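Local coordinates for protein succinate-semialdehyde dehydrogenase (Streptococcus pyogenes MGAS1882, PDB 4OGD) that probably oxidises succinic semialdehyde to succinate, with NADP+ as the cofactor that takes up the hydride, at residues Leu126-Trp131 and Val201-Thr206; Ser384-Gly389 and Lys430-Gly435; Ala259-Thr264 and Glu360-Val365; Glu327-Gly332 and Ile346-Thr351. All coordinates share one frame; numbering follows the deposited sequence.

Contact 1 (Leu126-Trp131 and Val201-Thr206); sequences LAVEPW and VGVCLT
Val128 lays CG1 against the branched end of Leu205, touching CD1 at 3.7 Å. The two residues are paired on neighbouring parallel strands in the central sheet of the Rossmann-type domain, whose parallel strands 152-155 and 225-229 flank this pair on its two sides. Leu126 and Val203 point the same way from this face and lie side by side, so branched aliphatic groups make it suitably apolar. On the reverse face the residues are smaller: Cys204 tucks its sulfur between its own backbone N and carbonyl carbon (chi1 51°), which sets SG 3.7 Å from Ala127 CB. Backbone bonds zip the strands together in the staggered parallel pattern, from Leu126 N to Gly202 O, then Cys204 N to Leu126 O, Val128 N to Cys204 O, and Thr206 N to Val128 O at 2.9 Å. Pro130, which has no N-H to offer a partner strand, packs CD and CG against Thr206, with CD 3.2 Å from Thr206 O. Glu129 bends at chi2 (-58°) and turns its carboxylate back along the strand, OE1 3.2 Å from Thr206 CB, close to helix 136-148, where Gln137 and Val141 touch it. A water bridges the two polar ends, lying 2.7 Å from Glu129 OE2 and 2.9 Å from Thr206 OG1.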
loop_
_atom_site.group_PDB
_atom_site.type_symbol
_atom_site.label_atom_id
_atom_site.label_comp_id
_atom_site.label_asym_id
_atom_site.label_seq_id
_atom_site.Cartn_x
_atom_site.Cartn_y
_atom_site.Cartn_z
ATOM N N LEU A 126 12.672 -5.389 -2.941
ATOM C CA LEU A 126 13.720 -4.375 -3.002
ATOM C C LEU A 126 13.556 -3.375 -1.870
ATOM O O LEU A 126 12.514 -2.720 -1.753
ATOM C CB LEU A 126 13.690 -3.628 -4.340
ATOM C CG LEU A 126 14.572 -2.380 -4.394
ATOM C CD1 LEU A 126 16.056 -2.712 -4.252
ATOM C CD2 LEU A 126 14.329 -1.589 -5.677
ATOM N N ALA A 127 14.589 -3.258 -1.044
ATOM C CA ALA A 127 14.626 -2.245 -0.001
ATOM C C ALA A 127 15.586 -1.147 -0.425
ATOM O O ALA A 127 16.725 -1.421 -0.815
ATOM C CB ALA A 127 15.062 -2.862 1.332
ATOM N N VAL A 128 15.112 0.095 -0.385
ATOM C CA VAL A 128 15.959 1.245 -0.679
ATOM C C VAL A 128 16.064 2.027 0.623
ATOM O O VAL A 128 15.062 2.526 1.122
ATOM C CB VAL A 128 15.358 2.126 -1.789
ATOM C CG1 VAL A 128 16.290 3.290 -2.101
ATOM C CG2 VAL A 128 15.100 1.299 -3.041
ATOM N N GLU A 129 17.271 2.091 1.189
ATOM C CA GLU A 129 17.472 2.614 2.540
ATOM C C GLU A 129 18.494 3.749 2.576
ATOM O O GLU A 129 19.354 3.845 1.693
ATOM C CB GLU A 129 17.864 1.468 3.494
ATOM C CG GLU A 129 16.862 0.300 3.503
ATOM C CD GLU A 129 15.443 0.713 3.882
ATOM O OE1 GLU A 129 15.276 1.741 4.573
ATOM O OE2 GLU A 129 14.480 -0.003 3.489
ATOM N N PRO A 130 18.388 4.630 3.582
ATOM C CA PRO A 130 19.164 5.870 3.605
ATOM C C PRO A 130 20.290 5.869 4.636
ATOM O O PRO A 130 20.374 4.980 5.489
ATOM C CB PRO A 130 18.103 6.893 4.000
ATOM C CG PRO A 130 17.284 6.146 5.013
ATOM C CD PRO A 130 17.286 4.681 4.563
ATOM N N TRP A 131 21.145 6.885 4.566
ATOM C CA TRP A 131 22.346 6.947 5.404
ATOM C C TRP A 131 22.138 7.355 6.860
ATOM O O TRP A 131 23.039 7.167 7.687
ATOM C CB TRP A 131 23.381 7.889 4.770
ATOM C CG TRP A 131 22.804 9.230 4.429
ATOM C CD1 TRP A 131 22.368 9.643 3.207
ATOM C CD2 TRP A 131 22.578 10.325 5.330
ATOM N NE1 TRP A 131 21.886 10.930 3.285
ATOM C CE2 TRP A 131 22.008 11.372 4.577
ATOM C CE3 TRP A 131 22.810 10.526 6.697
ATOM C CZ2 TRP A 131 21.661 12.596 5.149
ATOM C CZ3 TRP A 131 22.458 11.735 7.263
ATOM C CH2 TRP A 131 21.889 12.757 6.492
ATOM N N VAL A 201 8.675 -8.180 -6.213
ATOM C CA VAL A 201 7.234 -8.086 -5.985
ATOM C C VAL A 201 6.817 -6.954 -5.057
ATOM O O VAL A 201 5.646 -6.838 -4.686
ATOM C CB VAL A 201 6.676 -9.412 -5.421
ATOM C CG1 VAL A 201 7.023 -10.568 -6.359
ATOM C CG2 VAL A 201 7.217 -9.674 -4.015
ATOM N N GLY A 202 7.770 -6.116 -4.676
ATOM C CA GLY A 202 7.475 -5.034 -3.760
ATOM C C GLY A 202 8.707 -4.191 -3.552
ATOM O O GLY A 202 9.834 -4.676 -3.675
ATOM N N VAL A 203 8.489 -2.920 -3.245
ATOM C CA VAL A 203 9.593 -2.017 -2.949
ATOM C C VAL A 203 9.284 -1.252 -1.667
ATOM O O VAL A 203 8.244 -0.608 -1.555
ATOM C CB VAL A 203 9.838 -1.004 -4.089
ATOM C CG1 VAL A 203 11.062 -0.170 -3.779
ATOM C CG2 VAL A 203 10.004 -1.721 -5.436
ATOM N N CYS A 204 10.182 -1.329 -0.690
ATOM C CA CYS A 204 10.043 -0.502 0.505
ATOM C C CYS A 204 11.170 0.511 0.515
ATOM O O CYS A 204 12.339 0.159 0.358
ATOM C CB CYS A 204 10.041 -1.345 1.792
ATOM S SG CYS A 204 11.423 -2.517 1.940
ATOM N N LEU A 205 10.821 1.779 0.686
ATOM C CA LEU A 205 11.830 2.822 0.696
ATOM C C LEU A 205 11.732 3.673 1.940
ATOM O O LEU A 205 10.643 4.040 2.378
ATOM C CB LEU A 205 11.695 3.718 -0.544
ATOM C CG LEU A 205 12.695 4.875 -0.681
ATOM C CD1 LEU A 205 13.027 5.102 -2.146
ATOM C CD2 LEU A 205 12.182 6.184 -0.058
ATOM N N THR A 206 12.897 3.991 2.486
ATOM C CA THR A 206 13.030 5.014 3.506
ATOM C C THR A 206 14.031 6.020 2.973
ATOM O O THR A 206 15.103 5.646 2.499
ATOM C CB THR A 206 13.541 4.414 4.818
ATOM O OG1 THR A 206 12.607 3.424 5.270
ATOM C CG2 THR A 206 13.652 5.498 5.877
HETATM O O HOH W 1 12.016 0.893 4.057
#

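Contact 2 (Ser384-Gly389 and Lys430-Gly435)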
loop_
_atom_site.group_PDB
_atom_site.type_symbol
_atom_site.label_atom_id
_atom_site.label_comp_id
_atom_site.label_asym_id
_atom_site.label_seq_id
_atom_site.Cartn_x
_atom_site.Cartn_y
_atom_site.Cartn_z
ATOM N N SER A 384 1.150 21.802 6.989
ATOM C CA SER A 384 2.433 21.192 6.662
ATOM C C SER A 384 2.236 20.183 5.547
ATOM O O SER A 384 1.197 19.523 5.480
ATOM C CB SER A 384 2.982 20.478 7.897
ATOM O OG SER A 384 4.246 19.890 7.628
ATOM N N ASN A 385 3.224 20.081 4.663
ATOM C CA ASN A 385 3.246 19.032 3.656
ATOM C C ASN A 385 3.715 17.712 4.239
ATOM O O ASN A 385 3.671 16.689 3.571
ATOM C CB ASN A 385 4.167 19.417 2.506
ATOM C CG ASN A 385 3.625 20.574 1.707
ATOM O OD1 ASN A 385 2.425 20.647 1.459
ATOM N ND2 ASN A 385 4.502 21.491 1.312
ATOM N N TYR A 386 4.146 17.747 5.494
ATOM C CA TYR A 386 4.624 16.556 6.186
ATOM C C TYR A 386 3.659 16.150 7.280
ATOM O O TYR A 386 2.802 16.927 7.696
ATOM C CB TYR A 386 5.987 16.842 6.809
ATOM C CG TYR A 386 7.008 17.322 5.814
ATOM C CD1 TYR A 386 7.206 18.676 5.591
ATOM C CD2 TYR A 386 7.768 16.412 5.089
ATOM C CE1 TYR A 386 8.142 19.119 4.673
ATOM C CE2 TYR A 386 8.703 16.842 4.169
ATOM C CZ TYR A 386 8.888 18.197 3.973
ATOM O OH TYR A 386 9.820 18.627 3.060
ATOM N N GLY A 387 3.802 14.923 7.763
ATOM C CA GLY A 387 3.005 14.486 8.890
ATOM C C GLY A 387 3.561 13.181 9.408
ATOM O O GLY A 387 2.902 12.148 9.332
ATOM N N LEU A 388 4.783 13.220 9.931
ATOM C CA LEU A 388 5.423 11.986 10.369
ATOM C C LEU A 388 5.241 11.767 11.860
ATOM O O LEU A 388 4.504 10.865 12.277
ATOM C CB LEU A 388 6.912 11.977 10.007
ATOM C CG LEU A 388 7.634 10.664 10.338
ATOM C CD1 LEU A 388 6.990 9.443 9.675
ATOM C CD2 LEU A 388 9.072 10.792 9.884
ATOM N N GLY A 389 5.904 12.598 12.660
ATOM C CA GLY A 389 5.797 12.508 14.105
ATOM C C GLY A 389 5.326 13.807 14.729
ATOM O O GLY A 389 4.486 14.512 14.173
ATOM N N LYS A 430 0.706 12.327 4.280
ATOM C CA LYS A 430 1.122 13.427 3.399
ATOM C C LYS A 430 2.470 13.113 2.737
ATOM O O LYS A 430 2.681 11.976 2.288
ATOM C CB LYS A 430 1.118 14.776 4.146
ATOM C CG LYS A 430 -0.263 15.124 4.732
ATOM C CD LYS A 430 -0.271 16.487 5.440
ATOM C CE LYS A 430 -1.600 16.740 6.168
ATOM N NZ LYS A 430 -1.587 18.070 6.892
ATOM N N HIS A 431 3.382 14.083 2.665
ATOM C CA HIS A 431 4.676 13.827 2.019
ATOM C C HIS A 431 5.649 13.057 2.903
ATOM O O HIS A 431 6.803 12.841 2.514
ATOM C CB HIS A 431 5.361 15.118 1.554
ATOM C CG HIS A 431 4.694 15.783 0.392
ATOM N ND1 HIS A 431 5.405 16.364 -0.635
ATOM C CD2 HIS A 431 3.386 15.978 0.103
ATOM C CE1 HIS A 431 4.563 16.878 -1.513
ATOM N NE2 HIS A 431 3.332 16.659 -1.088
ATOM N N SER A 432 5.200 12.648 4.087
ATOM C CA SER A 432 6.018 11.784 4.933
ATOM C C SER A 432 5.861 10.321 4.533
ATOM O O SER A 432 6.559 9.456 5.067
ATOM C CB SER A 432 5.662 11.966 6.415
ATOM O OG SER A 432 6.011 13.263 6.847
ATOM N N GLY A 433 4.937 10.051 3.613
ATOM C CA GLY A 433 4.796 8.714 3.052
ATOM C C GLY A 433 3.506 7.998 3.401
ATOM O O GLY A 433 2.472 8.626 3.674
ATOM N N TYR A 434 3.558 6.670 3.348
ATOM C CA TYR A 434 2.408 5.824 3.665
ATOM C C TYR A 434 2.895 4.422 3.997
ATOM O O TYR A 434 4.023 4.042 3.648
ATOM C CB TYR A 434 1.395 5.770 2.506
ATOM C CG TYR A 434 2.022 5.513 1.155
ATOM C CD1 TYR A 434 2.391 4.227 0.773
ATOM C CD2 TYR A 434 2.265 6.562 0.277
ATOM C CE1 TYR A 434 2.987 3.985 -0.450
ATOM C CE2 TYR A 434 2.845 6.335 -0.948
ATOM C CZ TYR A 434 3.205 5.047 -1.305
ATOM O OH TYR A 434 3.792 4.815 -2.527
ATOM N N GLY A 435 2.042 3.653 4.669
ATOM C CA GLY A 435 2.452 2.356 5.182
ATOM C C GLY A 435 3.076 2.520 6.557
ATOM O O GLY A 435 3.356 3.637 7.010
HETATM O O HOH W 2 -1.823 20.115 4.851
HETATM O O HOH W 3 0.423 17.506 8.899
#
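His431 turns one face of its imidazole toward Asn385, whose CB sits 4.2 Å above the ring plane and offset toward the rim; ND1 is hydrogen-bonded to Glu209. The backbones join here too, His431 N donating to Asn385 O at 2.8 Å. Ser432 points toward segment 384-389: its hydroxyl receives Gly387 N at 2.9 Å in a nearly straight bond (167°), lies near the plane of the Tyr386 ring at its edge, and is also hydrogen-bonded to Gly231 O. A small serine suits this spot because OG lies close to Tyr386 CB and Leu388 CB, at 3.6 and 3.5 Å. Lys430 runs extended beyond CG, past Ser384 O and Tyr386 O, its CD 3.4 Å from Ser384 O. Ser384 OG accepts from Tyr386 N, forming an ST turn. Asn385 and His431 also pack on Lys198 and Leu223 of the second subunit, placing the contact at the dimer interface. The ammonium of Lys430 is probably neutralised by its salt bridge to Glu408, while two bridging waters and one weak direct bond, to Ser384 O, join it to the carbonyls of Ser384 and Tyr386.

Contact 3 (Ala259-Thr264 and Glu360-Val365); sequences AGQVCT and EIFGPV
Gln261 OE1 is gripped by two donors, the backbone N of Ser306 and a water at 2.7 Å that also donates to Phe362 O, bridging the two segments. The amide reaches this point because CG lies anti to the carbonyl carbon (chi1 -54°) and the chain runs on extended (chi2 173°); NE2 turns to Asn258 O. Alongside, the Phe362 ring lies flat under the peptide that follows Gln261: Gln261 C stands 3.5 Å above one face and Val262 N 3.7 Å above it, both offset toward the rim, while Gln261 CB meets Phe362 CD1 at 3.8 Å. A broad aromatic plane suits a bare peptide unit. The two loops carry the sequences Gly-Gln-Val-Cys-Thr and Glu-Ile-Phe-Gly-Pro, recognisable signatures of the aldehyde dehydrogenase family, and Cys263 probably corresponds to the catalytic nucleophile of relatives. Gln261, Phe362 and Pro364 each centre an inverse gamma turn. Glycines let the chains come close: Gly260 at positive phi sits with its CA 3.6 Å from Gly363 O, and Ala259 O approaches Gly363 CA at 3.3 Å. That same oxygen lies 3.3 Å from Pro364 CD. Glu360 brings OE2 4.0 Å from Cys263 CA, where it forms a salt bridge with Lys267 and accepts from Gly232 N. Cys263 N is buried here without a partner in the model, consistent with the backbone N-H that helps form the oxyanion hole in relatives.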
loop_
_atom_site.group_PDB
_atom_site.type_symbol
_atom_site.label_atom_id
_atom_site.label_comp_id
_atom_site.label_asym_id
_atom_site.label_seq_id
_atom_site.Cartn_x
_atom_site.Cartn_y
_atom_site.Cartn_z
ATOM N N ALA A 259 22.675 14.985 15.031
ATOM C CA ALA A 259 22.863 16.329 14.482
ATOM C C ALA A 259 21.632 16.853 13.751
ATOM O O ALA A 259 21.743 17.647 12.815
ATOM C CB ALA A 259 24.119 16.388 13.575
ATOM N N GLY A 260 20.458 16.408 14.184
ATOM C CA GLY A 260 19.206 16.878 13.608
ATOM C C GLY A 260 18.811 16.172 12.327
ATOM O O GLY A 260 17.783 16.500 11.733
ATOM N N GLN A 261 19.614 15.192 11.913
ATOM C CA GLN A 261 19.398 14.491 10.653
ATOM C C GLN A 261 18.438 13.321 10.855
ATOM O O GLN A 261 18.779 12.164 10.600
ATOM C CB GLN A 261 20.738 13.996 10.114
ATOM C CG GLN A 261 21.784 15.109 9.984
ATOM C CD GLN A 261 23.146 14.562 9.601
ATOM O OE1 GLN A 261 23.623 14.768 8.479
ATOM N NE2 GLN A 261 23.781 13.851 10.530
ATOM N N VAL A 262 17.233 13.629 11.326
ATOM C CA VAL A 262 16.290 12.593 11.734
ATOM C C VAL A 262 14.943 12.989 11.171
ATOM O O VAL A 262 14.520 14.139 11.329
ATOM C CB VAL A 262 16.210 12.491 13.275
ATOM C CG1 VAL A 262 15.244 11.391 13.707
ATOM C CG2 VAL A 262 17.581 12.212 13.861
ATOM N N CYS A 263 14.281 12.063 10.483
ATOM C CA CYS A 263 12.979 12.375 9.906
ATOM C C CYS A 263 11.976 12.794 10.985
ATOM O O CYS A 263 11.097 13.621 10.728
ATOM C CB CYS A 263 12.456 11.185 9.101
ATOM S SG CYS A 263 12.425 9.646 10.012
ATOM N N THR A 264 12.132 12.243 12.191
ATOM C CA THR A 264 11.289 12.595 13.333
ATOM C C THR A 264 11.977 13.558 14.315
ATOM O O THR A 264 11.633 13.607 15.505
ATOM C CB THR A 264 10.822 11.336 14.110
ATOM O OG1 THR A 264 11.947 10.484 14.363
ATOM C CG2 THR A 264 9.773 10.566 13.315
ATOM N N GLU A 360 11.702 21.053 5.346
ATOM C CA GLU A 360 12.449 20.273 6.331
ATOM C C GLU A 360 13.932 20.617 6.263
ATOM O O GLU A 360 14.540 20.541 5.191
ATOM C CB GLU A 360 12.264 18.775 6.058
ATOM C CG GLU A 360 13.149 17.877 6.908
ATOM C CD GLU A 360 12.978 16.408 6.575
ATOM O OE1 GLU A 360 12.804 16.089 5.381
ATOM O OE2 GLU A 360 13.005 15.576 7.509
ATOM N N ILE A 361 14.513 20.999 7.402
ATOM C CA ILE A 361 15.954 21.222 7.500
ATOM C C ILE A 361 16.606 20.025 8.192
ATOM O O ILE A 361 16.372 19.775 9.384
ATOM C CB ILE A 361 16.287 22.501 8.287
ATOM C CG1 ILE A 361 15.645 23.729 7.637
ATOM C CG2 ILE A 361 17.800 22.700 8.339
ATOM C CD1 ILE A 361 15.920 25.024 8.394
ATOM N N PHE A 362 17.414 19.288 7.438
ATOM C CA PHE A 362 18.020 18.048 7.930
ATOM C C PHE A 362 19.372 18.343 8.581
ATOM O O PHE A 362 20.424 17.864 8.136
ATOM C CB PHE A 362 18.166 17.050 6.771
ATOM C CG PHE A 362 17.724 15.644 7.103
ATOM C CD1 PHE A 362 18.618 14.584 7.026
ATOM C CD2 PHE A 362 16.409 15.383 7.468
ATOM C CE1 PHE A 362 18.208 13.270 7.312
ATOM C CE2 PHE A 362 15.986 14.089 7.758
ATOM C CZ PHE A 362 16.891 13.028 7.684
ATOM N N GLY A 363 19.327 19.141 9.640
ATOM C CA GLY A 363 20.520 19.529 10.374
ATOM C C GLY A 363 20.135 20.155 11.694
ATOM O O GLY A 363 18.962 20.168 12.061
ATOM N N PRO A 364 21.126 20.690 12.425
ATOM C CA PRO A 364 20.918 21.134 13.806
ATOM C C PRO A 364 20.339 22.534 13.888
ATOM O O PRO A 364 20.959 23.418 14.479
ATOM C CB PRO A 364 22.337 21.132 14.378
ATOM C CG PRO A 364 23.209 21.407 13.191
ATOM C CD PRO A 364 22.544 20.730 12.027
ATOM N N VAL A 365 19.159 22.725 13.307
ATOM C CA VAL A 365 18.553 24.044 13.232
ATOM C C VAL A 365 17.231 24.079 13.976
ATOM O O VAL A 365 16.229 23.538 13.507
ATOM C CB VAL A 365 18.335 24.483 11.770
ATOM C CG1 VAL A 365 17.747 25.883 11.719
ATOM C CG2 VAL A 365 19.647 24.423 10.994
HETATM O O HOH W 4 22.150 16.218 6.741
#

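Contact 4 (Glu327-Gly332 and Ile346-Thr351)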
loop_
_atom_site.group_PDB
_atom_site.type_symbol
_atom_site.label_atom_id
_atom_site.label_comp_id
_atom_site.label_asym_id
_atom_site.label_seq_id
_atom_site.Cartn_x
_atom_site.Cartn_y
_atom_site.Cartn_z
ATOM N N GLU A 327 14.461 35.613 11.773
ATOM C CA GLU A 327 15.382 36.148 12.768
ATOM C C GLU A 327 16.414 35.104 13.180
ATOM O O GLU A 327 16.054 33.971 13.511
ATOM C CB GLU A 327 14.619 36.632 14.008
ATOM C CG GLU A 327 15.541 37.098 15.134
ATOM C CD GLU A 327 14.801 37.470 16.405
ATOM O OE1 GLU A 327 13.572 37.242 16.487
ATOM O OE2 GLU A 327 15.454 37.996 17.331
ATOM N N LEU A 328 17.692 35.483 13.156
ATOM C CA LEU A 328 18.742 34.621 13.693
ATOM C C LEU A 328 18.800 34.796 15.201
ATOM O O LEU A 328 19.257 35.824 15.707
ATOM C CB LEU A 328 20.105 34.919 13.058
ATOM C CG LEU A 328 21.242 33.979 13.490
ATOM C CD1 LEU A 328 20.948 32.534 13.104
ATOM C CD2 LEU A 328 22.571 34.409 12.893
ATOM N N VAL A 329 18.314 33.789 15.916
ATOM C CA VAL A 329 18.228 33.835 17.369
ATOM C C VAL A 329 19.545 33.422 18.017
ATOM O O VAL A 329 19.994 34.031 18.993
ATOM C CB VAL A 329 17.085 32.930 17.875
ATOM C CG1 VAL A 329 17.137 32.766 19.384
ATOM C CG2 VAL A 329 15.728 33.481 17.436
ATOM N N TYR A 330 20.166 32.387 17.465
ATOM C CA TYR A 330 21.415 31.872 18.019
ATOM C C TYR A 330 22.225 31.136 16.965
ATOM O O TYR A 330 21.663 30.483 16.089
ATOM C CB TYR A 330 21.143 30.931 19.198
ATOM C CG TYR A 330 22.394 30.217 19.661
ATOM C CD1 TYR A 330 23.324 30.866 20.462
ATOM C CD2 TYR A 330 22.662 28.907 19.269
ATOM C CE1 TYR A 330 24.470 30.234 20.872
ATOM C CE2 TYR A 330 23.811 28.266 19.670
ATOM C CZ TYR A 330 24.708 28.933 20.474
ATOM O OH TYR A 330 25.853 28.300 20.883
ATOM N N GLY A 331 23.549 31.243 17.054
ATOM C CA GLY A 331 24.431 30.443 16.228
ATOM C C GLY A 331 24.585 30.971 14.819
ATOM O O GLY A 331 24.704 32.181 14.601
ATOM N N GLY A 332 24.602 30.056 13.858
ATOM C CA GLY A 332 24.728 30.427 12.461
ATOM C C GLY A 332 26.133 30.841 12.067
ATOM O O GLY A 332 26.346 31.346 10.968
ATOM N N ILE A 346 19.541 28.606 15.818
ATOM C CA ILE A 346 18.121 28.775 16.093
ATOM C C ILE A 346 17.589 29.933 15.270
ATOM O O ILE A 346 18.177 31.012 15.265
ATOM C CB ILE A 346 17.844 29.053 17.586
ATOM C CG1 ILE A 346 18.407 27.917 18.444
ATOM C CG2 ILE A 346 16.336 29.222 17.833
ATOM C CD1 ILE A 346 18.377 28.182 19.938
ATOM N N ILE A 347 16.486 29.697 14.567
ATOM C CA ILE A 347 15.800 30.765 13.848
ATOM C C ILE A 347 14.366 30.919 14.333
ATOM O O ILE A 347 13.775 29.992 14.880
ATOM C CB ILE A 347 15.788 30.524 12.336
ATOM C CG1 ILE A 347 15.092 29.194 12.007
ATOM C CG2 ILE A 347 17.209 30.573 11.788
ATOM C CD1 ILE A 347 14.921 28.929 10.514
ATOM N N ALA A 348 13.812 32.110 14.131
ATOM C CA ALA A 348 12.425 32.377 14.476
ATOM C C ALA A 348 11.872 33.370 13.461
ATOM O O ALA A 348 12.540 33.688 12.475
ATOM C CB ALA A 348 12.323 32.924 15.897
ATOM N N GLY A 349 10.654 33.847 13.686
ATOM C CA GLY A 349 10.044 34.807 12.782
ATOM C C GLY A 349 9.821 34.327 11.355
ATOM O O GLY A 349 9.886 35.122 10.417
ATOM N N LEU A 350 9.563 33.032 11.179
ATOM C CA LEU A 350 9.203 32.525 9.864
ATOM C C LEU A 350 7.757 32.898 9.543
ATOM O O LEU A 350 6.849 32.618 10.326
ATOM C CB LEU A 350 9.373 31.001 9.798
ATOM C CG LEU A 350 10.811 30.468 9.872
ATOM C CD1 LEU A 350 10.813 28.989 10.245
ATOM C CD2 LEU A 350 11.546 30.672 8.555
ATOM N N THR A 351 7.552 33.534 8.395
ATOM C CA THR A 351 6.211 33.807 7.894
ATOM C C THR A 351 5.906 32.864 6.734
ATOM O O THR A 351 6.807 32.212 6.199
ATOM C CB THR A 351 6.063 35.279 7.438
ATOM O OG1 THR A 351 6.966 35.544 6.357
ATOM C CG2 THR A 351 6.377 36.215 8.582
#
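Ile346 and Val329 cross at the heart of this contact, with Ile346 CG2 lying 3.8 Å from Val329 CB. Val329 has CG1 anti to its backbone N (chi1 170°), which leaves CG2 to meet the methyl of Ala348 at 3.8 Å. Next to them Ile346 CD1 reaches Tyr330 CB at 4.0 Å, while the aromatic ring itself leads off towards Lys288. Helix 276-288 lies over this face, its Leu283 and Phe287 packing on Ile346 and its Tyr276 on Ala348, which suits branched and small apolar residues. On the other face, Leu328 and Ile347 meet loosely at their methyl ends and pack against helix 308-323. The backbones form an antiparallel pair at the edge of the seven-stranded sheet, where 327-330 is the outermost strand of the chain. A classic beta bulge interrupts it: Val329 and Tyr330 both face Ile346, and their N-H groups reach Ile346 O from the same face of its carbonyl plane, at 2.9 Å from Val329 N and 3.3 Å from Tyr330 N. Farther along, Glu327 N and Ala348 O bond at 2.8 Å, and Glu327 O takes Ala348 N in its carbonyl plane. Glu327, on the same face as Ala348, is an exposed residue, which suits a charged side chain. One oxygen serving both N-H groups, the second at longer range, lets the extra residue enter the strand with both donors still paired.

How the contacts relate
Contact 3 is the hub. Contact 1 reaches it through Trp131, whose CH2 lies 3.3 Å from Gln261 OE1 and 3.8 Å from Phe362 CD1, though the two centres are about 21 Å apart. Contact 2 meets it from another direction, Leu388 CD2 touching Cys263 CB at 3.5 Å. The probable active-site loop of 259-264 therefore rests against residues from both. Contacts 1 and 2 do not touch, yet share a sheet, in which strand 225-229 separates 200-206 from 433-434. Contact 4 is nested inside the chain loop closed by contact 3, its centre about 15 Å away, and meets it through Ile347 and Val365. Its centre lies about 35 Å from that of contact 1.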